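Local structure of ABC transporter, substrate binding protein (Aeropyrum pernix, 3EAF) at residues F139-A145 with A198-W204; D187-I191 with L215-K221. The protein probably captures a small solute outside the cell and delivers it to the membrane components of an ABC transporter. All coordinates share one frame; numbering follows the deposited sequence.

Contact 1. Residues F139-A145 with A198-W204; sequences FGQGKLA and ADPDYVW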
loop_
_atom_site.group_PDB
_atom_site.type_symbol
_atom_site.label_atom_id
_atom_site.label_comp_id
_atom_site.label_asym_id
_atom_site.label_seq_id
_atom_site.Cartn_x
_atom_site.Cartn_y
_atom_site.Cartn_z
ATOM N N PHE A 139 0.075 -24.809 2.395
ATOM C CA PHE A 139 -1.044 -25.551 2.983
ATOM C C PHE A 139 -1.796 -26.450 2.002
ATOM O O PHE A 139 -2.675 -27.222 2.406
ATOM C CB PHE A 139 -2.017 -24.592 3.698
ATOM C CG PHE A 139 -1.374 -23.777 4.786
ATOM C CD1 PHE A 139 -0.977 -24.376 5.978
ATOM C CD2 PHE A 139 -1.164 -22.410 4.618
ATOM C CE1 PHE A 139 -0.375 -23.625 6.989
ATOM C CE2 PHE A 139 -0.569 -21.651 5.613
ATOM C CZ PHE A 139 -0.174 -22.257 6.806
ATOM N N GLY A 140 -1.452 -26.340 0.720
ATOM C CA GLY A 140 -2.029 -27.193 -0.305
ATOM C C GLY A 140 -3.077 -26.510 -1.163
ATOM O O GLY A 140 -3.526 -25.391 -0.868
ATOM N N GLN A 141 -3.463 -27.192 -2.234
ATOM C CA GLN A 141 -4.559 -26.752 -3.078
ATOM C C GLN A 141 -5.856 -26.823 -2.273
ATOM O O GLN A 141 -5.958 -27.591 -1.312
ATOM C CB GLN A 141 -4.617 -27.604 -4.350
ATOM C CG GLN A 141 -3.358 -27.443 -5.202
ATOM C CD GLN A 141 -3.303 -28.339 -6.426
ATOM O OE1 GLN A 141 -4.276 -29.015 -6.784
ATOM N NE2 GLN A 141 -2.144 -28.345 -7.086
ATOM N N GLY A 142 -6.829 -25.991 -2.629
ATOM C CA GLY A 142 -8.071 -25.935 -1.867
ATOM C C GLY A 142 -9.043 -24.864 -2.302
ATOM O O GLY A 142 -8.858 -24.217 -3.333
ATOM N N LYS A 143 -10.077 -24.681 -1.491
ATOM C CA LYS A 143 -11.183 -23.791 -1.796
ATOM C C LYS A 143 -10.949 -22.399 -1.232
ATOM O O LYS A 143 -10.497 -22.251 -0.092
ATOM C CB LYS A 143 -12.479 -24.377 -1.238
ATOM C CG LYS A 143 -12.912 -25.680 -1.917
ATOM C CD LYS A 143 -14.187 -26.214 -1.300
ATOM C CE LYS A 143 -14.681 -27.457 -2.035
ATOM N NZ LYS A 143 -15.423 -27.111 -3.298
ATOM N N LEU A 144 -11.281 -21.388 -2.033
ATOM C CA LEU A 144 -11.016 -19.992 -1.698
ATOM C C LEU A 144 -12.269 -19.124 -1.808
ATOM O O LEU A 144 -12.908 -19.090 -2.850
ATOM C CB LEU A 144 -9.903 -19.436 -2.605
ATOM C CG LEU A 144 -9.508 -17.952 -2.579
ATOM C CD1 LEU A 144 -8.953 -17.532 -1.219
ATOM C CD2 LEU A 144 -8.493 -17.639 -3.692
ATOM N N ALA A 145 -12.599 -18.420 -0.725
ATOM C CA ALA A 145 -13.679 -17.431 -0.720
ATOM C C ALA A 145 -13.082 -16.027 -0.774
ATOM O O ALA A 145 -12.035 -15.782 -0.184
ATOM C CB ALA A 145 -14.538 -17.595 0.531
ATOM N N ALA A 198 -20.174 -22.674 2.490
ATOM C CA ALA A 198 -19.321 -23.164 1.402
ATOM C C ALA A 198 -18.056 -23.857 1.919
ATOM O O ALA A 198 -17.325 -24.489 1.150
ATOM C CB ALA A 198 -18.965 -22.030 0.450
ATOM N N ASP A 199 -17.819 -23.740 3.226
ATOM C CA ASP A 199 -16.661 -24.338 3.903
ATOM C C ASP A 199 -15.324 -24.170 3.134
ATOM O O ASP A 199 -14.692 -25.160 2.750
ATOM C CB ASP A 199 -16.943 -25.813 4.244
ATOM C CG ASP A 199 -15.857 -26.441 5.111
ATOM O OD1 ASP A 199 -15.342 -25.772 6.035
ATOM O OD2 ASP A 199 -15.525 -27.619 4.860
ATOM N N PRO A 200 -14.893 -22.908 2.912
ATOM C CA PRO A 200 -13.617 -22.703 2.225
ATOM C C PRO A 200 -12.431 -23.059 3.123
ATOM O O PRO A 200 -12.558 -23.042 4.350
ATOM C CB PRO A 200 -13.617 -21.201 1.923
ATOM C CG PRO A 200 -14.465 -20.598 2.993
ATOM C CD PRO A 200 -15.530 -21.626 3.288
ATOM N N ASP A 201 -11.303 -23.404 2.508
ATOM C CA ASP A 201 -10.067 -23.635 3.242
ATOM C C ASP A 201 -9.380 -22.297 3.495
ATOM O O ASP A 201 -8.720 -22.116 4.519
ATOM C CB ASP A 201 -9.130 -24.547 2.443
ATOM C CG ASP A 201 -9.774 -25.869 2.085
ATOM O OD1 ASP A 201 -10.001 -26.678 3.007
ATOM O OD2 ASP A 201 -10.060 -26.091 0.885
ATOM N N TYR A 202 -9.544 -21.376 2.544
ATOM C CA TYR A 202 -8.871 -20.087 2.563
ATOM C C TYR A 202 -9.846 -18.944 2.273
ATOM O O TYR A 202 -10.739 -19.071 1.425
ATOM C CB TYR A 202 -7.728 -20.054 1.541
ATOM C CG TYR A 202 -6.834 -21.283 1.527
ATOM C CD1 TYR A 202 -6.034 -21.613 2.623
ATOM C CD2 TYR A 202 -6.771 -22.100 0.403
ATOM C CE1 TYR A 202 -5.203 -22.751 2.600
ATOM C CE2 TYR A 202 -5.949 -23.227 0.367
ATOM C CZ TYR A 202 -5.171 -23.547 1.462
ATOM O OH TYR A 202 -4.359 -24.668 1.403
ATOM N N VAL A 203 -9.672 -17.839 2.994
ATOM C CA VAL A 203 -10.460 -16.622 2.769
ATOM C C VAL A 203 -9.528 -15.462 2.441
ATOM O O VAL A 203 -8.572 -15.208 3.173
ATOM C CB VAL A 203 -11.333 -16.257 4.000
ATOM C CG1 VAL A 203 -12.018 -14.895 3.812
ATOM C CG2 VAL A 203 -12.383 -17.336 4.268
ATOM N N TRP A 204 -9.802 -14.779 1.326
ATOM C CA TRP A 204 -9.158 -13.500 1.004
ATOM C C TRP A 204 -10.032 -12.327 1.469
ATOM O O TRP A 204 -11.248 -12.353 1.295
ATOM C CB TRP A 204 -8.898 -13.403 -0.504
ATOM C CG TRP A 204 -8.551 -12.019 -0.993
ATOM C CD1 TRP A 204 -9.389 -11.124 -1.608
ATOM C CD2 TRP A 204 -7.276 -11.374 -0.899
ATOM N NE1 TRP A 204 -8.709 -9.964 -1.905
ATOM C CE2 TRP A 204 -7.410 -10.092 -1.486
ATOM C CE3 TRP A 204 -6.032 -11.756 -0.382
ATOM C CZ2 TRP A 204 -6.344 -9.188 -1.565
ATOM C CZ3 TRP A 204 -4.976 -10.859 -0.462
ATOM C CH2 TRP A 204 -5.139 -9.591 -1.049
HETATM O O HOH W 1 -17.977 -25.675 -1.454
#

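Contact 2. Residues D187-I191 with L215-K221; sequences DAERI and LGRAMAK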
loop_
_atom_site.group_PDB
_atom_site.type_symbol
_atom_site.label_atom_id
_atom_site.label_comp_id
_atom_site.label_asym_id
_atom_site.label_seq_id
_atom_site.Cartn_x
_atom_site.Cartn_y
_atom_site.Cartn_z
ATOM N N ASP A 187 -22.292 -7.293 10.143
ATOM C CA ASP A 187 -21.916 -7.500 8.738
ATOM C C ASP A 187 -20.871 -8.599 8.613
ATOM O O ASP A 187 -20.978 -9.464 7.740
ATOM C CB ASP A 187 -21.338 -6.227 8.113
ATOM C CG ASP A 187 -22.358 -5.119 7.952
ATOM O OD1 ASP A 187 -23.569 -5.390 7.767
ATOM O OD2 ASP A 187 -21.931 -3.957 8.002
ATOM N N ALA A 188 -19.860 -8.536 9.483
ATOM C CA ALA A 188 -18.771 -9.512 9.525
ATOM C C ALA A 188 -19.256 -10.919 9.866
ATOM O O ALA A 188 -18.817 -11.895 9.252
ATOM C CB ALA A 188 -17.698 -9.066 10.517
ATOM N N GLU A 189 -20.145 -11.021 10.852
ATOM C CA GLU A 189 -20.717 -12.310 11.238
ATOM C C GLU A 189 -21.640 -12.886 10.158
ATOM O O GLU A 189 -21.610 -14.092 9.899
ATOM C CB GLU A 189 -21.427 -12.221 12.590
ATOM C CG GLU A 189 -20.466 -12.058 13.768
ATOM C CD GLU A 189 -21.160 -12.080 15.124
ATOM O OE1 GLU A 189 -22.348 -12.475 15.190
ATOM O OE2 GLU A 189 -20.512 -11.694 16.128
ATOM N N ARG A 190 -22.426 -12.019 9.520
ATOM C CA ARG A 190 -23.294 -12.421 8.414
ATOM C C ARG A 190 -22.470 -13.014 7.272
ATOM O O ARG A 190 -22.822 -14.066 6.729
ATOM C CB ARG A 190 -24.140 -11.240 7.910
ATOM C CG ARG A 190 -25.113 -11.596 6.773
ATOM C CD ARG A 190 -25.927 -10.394 6.280
ATOM N NE ARG A 190 -25.102 -9.425 5.550
ATOM C CZ ARG A 190 -24.774 -8.218 6.007
ATOM N NH1 ARG A 190 -25.215 -7.797 7.194
ATOM N NH2 ARG A 190 -24.012 -7.417 5.268
ATOM N N ILE A 191 -21.376 -12.338 6.924
ATOM C CA ILE A 191 -20.478 -12.795 5.857
ATOM C C ILE A 191 -19.783 -14.093 6.251
ATOM O O ILE A 191 -19.682 -15.003 5.441
ATOM C CB ILE A 191 -19.434 -11.701 5.449
ATOM C CG1 ILE A 191 -20.114 -10.529 4.732
ATOM C CG2 ILE A 191 -18.296 -12.278 4.583
ATOM C CD1 ILE A 191 -21.102 -10.919 3.627
ATOM N N LEU A 215 -13.901 -9.593 10.591
ATOM C CA LEU A 215 -14.167 -10.828 9.853
ATOM C C LEU A 215 -13.388 -12.007 10.433
ATOM O O LEU A 215 -13.955 -13.071 10.656
ATOM C CB LEU A 215 -13.835 -10.659 8.362
ATOM C CG LEU A 215 -14.114 -11.860 7.444
ATOM C CD1 LEU A 215 -15.612 -12.088 7.270
ATOM C CD2 LEU A 215 -13.438 -11.669 6.076
ATOM N N GLY A 216 -12.090 -11.824 10.657
ATOM C CA GLY A 216 -11.273 -12.854 11.297
ATOM C C GLY A 216 -11.827 -13.263 12.647
ATOM O O GLY A 216 -11.887 -14.453 12.968
ATOM N N ARG A 217 -12.235 -12.271 13.441
ATOM C CA ARG A 217 -12.830 -12.522 14.757
ATOM C C ARG A 217 -14.155 -13.277 14.625
ATOM O O ARG A 217 -14.411 -14.224 15.372
ATOM C CB ARG A 217 -13.024 -11.208 15.529
ATOM C CG ARG A 217 -13.563 -11.387 16.945
ATOM C CD ARG A 217 -13.683 -10.056 17.705
ATOM N NE ARG A 217 -12.410 -9.570 18.237
ATOM C CZ ARG A 217 -11.859 -9.973 19.381
ATOM N NH1 ARG A 217 -12.452 -10.891 20.132
ATOM N NH2 ARG A 217 -10.702 -9.456 19.780
ATOM N N ALA A 218 -14.982 -12.855 13.673
ATOM C CA ALA A 218 -16.276 -13.501 13.402
ATOM C C ALA A 218 -16.132 -14.945 12.911
ATOM O O ALA A 218 -16.857 -15.836 13.360
ATOM C CB ALA A 218 -17.072 -12.685 12.411
HETATM N N MSE A 219 -15.196 -15.168 11.994
HETATM C CA MSE A 219 -14.957 -16.502 11.458
HETATM C C MSE A 219 -14.731 -17.488 12.600
HETATM O O MSE A 219 -15.344 -18.556 12.636
HETATM C CB MSE A 219 -13.770 -16.493 10.486
HETATM C CG MSE A 219 -14.093 -15.900 9.115
HETATM SE SE MSE A 219 -12.493 -15.493 8.074
HETATM C CE MSE A 219 -11.658 -17.271 8.082
ATOM N N ALA A 220 -13.885 -17.102 13.552
ATOM C CA ALA A 220 -13.580 -17.948 14.702
ATOM C C ALA A 220 -14.797 -18.127 15.613
ATOM O O ALA A 220 -15.028 -19.214 16.134
ATOM C CB ALA A 220 -12.402 -17.381 15.481
ATOM N N LYS A 221 -15.570 -17.057 15.790
ATOM C CA LYS A 221 -16.753 -17.084 16.640
ATOM C C LYS A 221 -17.846 -18.030 16.107
ATOM O O LYS A 221 -18.502 -18.725 16.894
ATOM C CB LYS A 221 -17.313 -15.669 16.814
ATOM C CG LYS A 221 -18.476 -15.555 17.798
ATOM C CD LYS A 221 -19.156 -14.207 17.656
ATOM C CE LYS A 221 -20.413 -14.099 18.509
ATOM N NZ LYS A 221 -21.567 -14.797 17.877
#

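Contact 1. Residues F139-A145 with A198-W204
Two neighbouring parallel strands of a periplasmic-binding-protein sheet, 142-148 and 202-205, start side by side here, L144 paired with Y202 and A145 with V203. The ladder runs from Y202 N on K143 O, through A145 N on Y202 O, to W204 N giving its hydrogen to A145 O at 2.9 Å. K143 O takes a second hydrogen from D201 N, bent at 132° and from above the carbonyl plane, so two successive amides grip one oxygen.

D201 also works in the other direction. With CG anti to its carbonyl carbon (chi1 -57°), its carboxylate swings to the start of the facing strand, and D201 OD2 takes the hydrogen of K143 N through its anti lone pair, 2.8 Å away and almost perfectly straight (178°). D201 OD2 also lies 3.4 Å from G142 CA, where a side chain on that glycine would collide with it. The aspartate CB sits over the centre of one face of the Y202 ring.

That ring reaches back to the turn after helix 124-139. Y202 OH donates to G140 O at a short 2.5 Å, above the carbonyl plane, while F139 CB meets the ring's edge, 3.8 Å from Y202 CE1. L144 CD1 packs on Y202 CB on this face of the sheet, where L132 and L135 of helix 124-139 cover them. On the opposite face A145 CB rests 3.9 Å from P200 CG. A water receives a weak bond from K143 NZ and donates to A198 O. Parallel strands entered from helices, with helices packed over the sheet, are typical of the alpha/beta lobes of periplasmic binding proteins.

Contact 2. Residues D187-I191 with L215-K221
Segments 187-191 and 215-221, of helices 185-196 and 209-222, run at 51° to each other in their N-to-C directions, their axes 8.3 Å apart at closest approach. They belong to successive helices of an alpha/beta lobe, linked through strand 202-205, and small residues let them come close: A188 CB faces A218 CB at 4.1 Å, and A218 CB also lies 3.7 Å from A188 O. Deeper in, L215 CD1 touches both A188 O and I191 CG2, 3.8 Å from the latter. Its CG stands anti to the backbone N (chi1 -178°), which carries the methyl across to the other helix.

E189 covers the outer side. Its CG lies on the A218 methyl, and beyond it the extended chain takes the carboxylate to K221, where the two side chains pass at a slant. With an alanine here in place of the glutamate, the K221 ammonium would probably lose this acidic neighbour and a gap would open beside the A218 methyl, where CG had lain. On the flank of helix 185-196, R190 holds D187 OD1 with both NH1 and NH2. Between the helices the ion pair is long, E189 OE1 to K221 NZ 3.6 Å, whereas E189 OE2 lies over the lysine's aliphatic part, 3.2 Å from K221 CD.

How the contacts relate
Contacts 1 and 2 belong to the same lobe, their centres about 16 Å apart, and alternate along the chain: 139-145, 187-191, 198-204, 215-221. Helix 185-196 leads into strand 202-205, which leads into helix 209-222, so strand 202-205, one of the two in contact 1, joins the two helices of contact 2. Those helices lie on one face of the seven-stranded sheet, whereas helix 124-139 covers the other. The layers meet directly where V203 CG2 packs on the selenomethionine M219 CE at 3.9 Å and V203 CG1 approaches L215 CD2. Helix 209-222 thus packs on the sheet through V203 and on helix 185-196 through contact 2, away from the magnesium site.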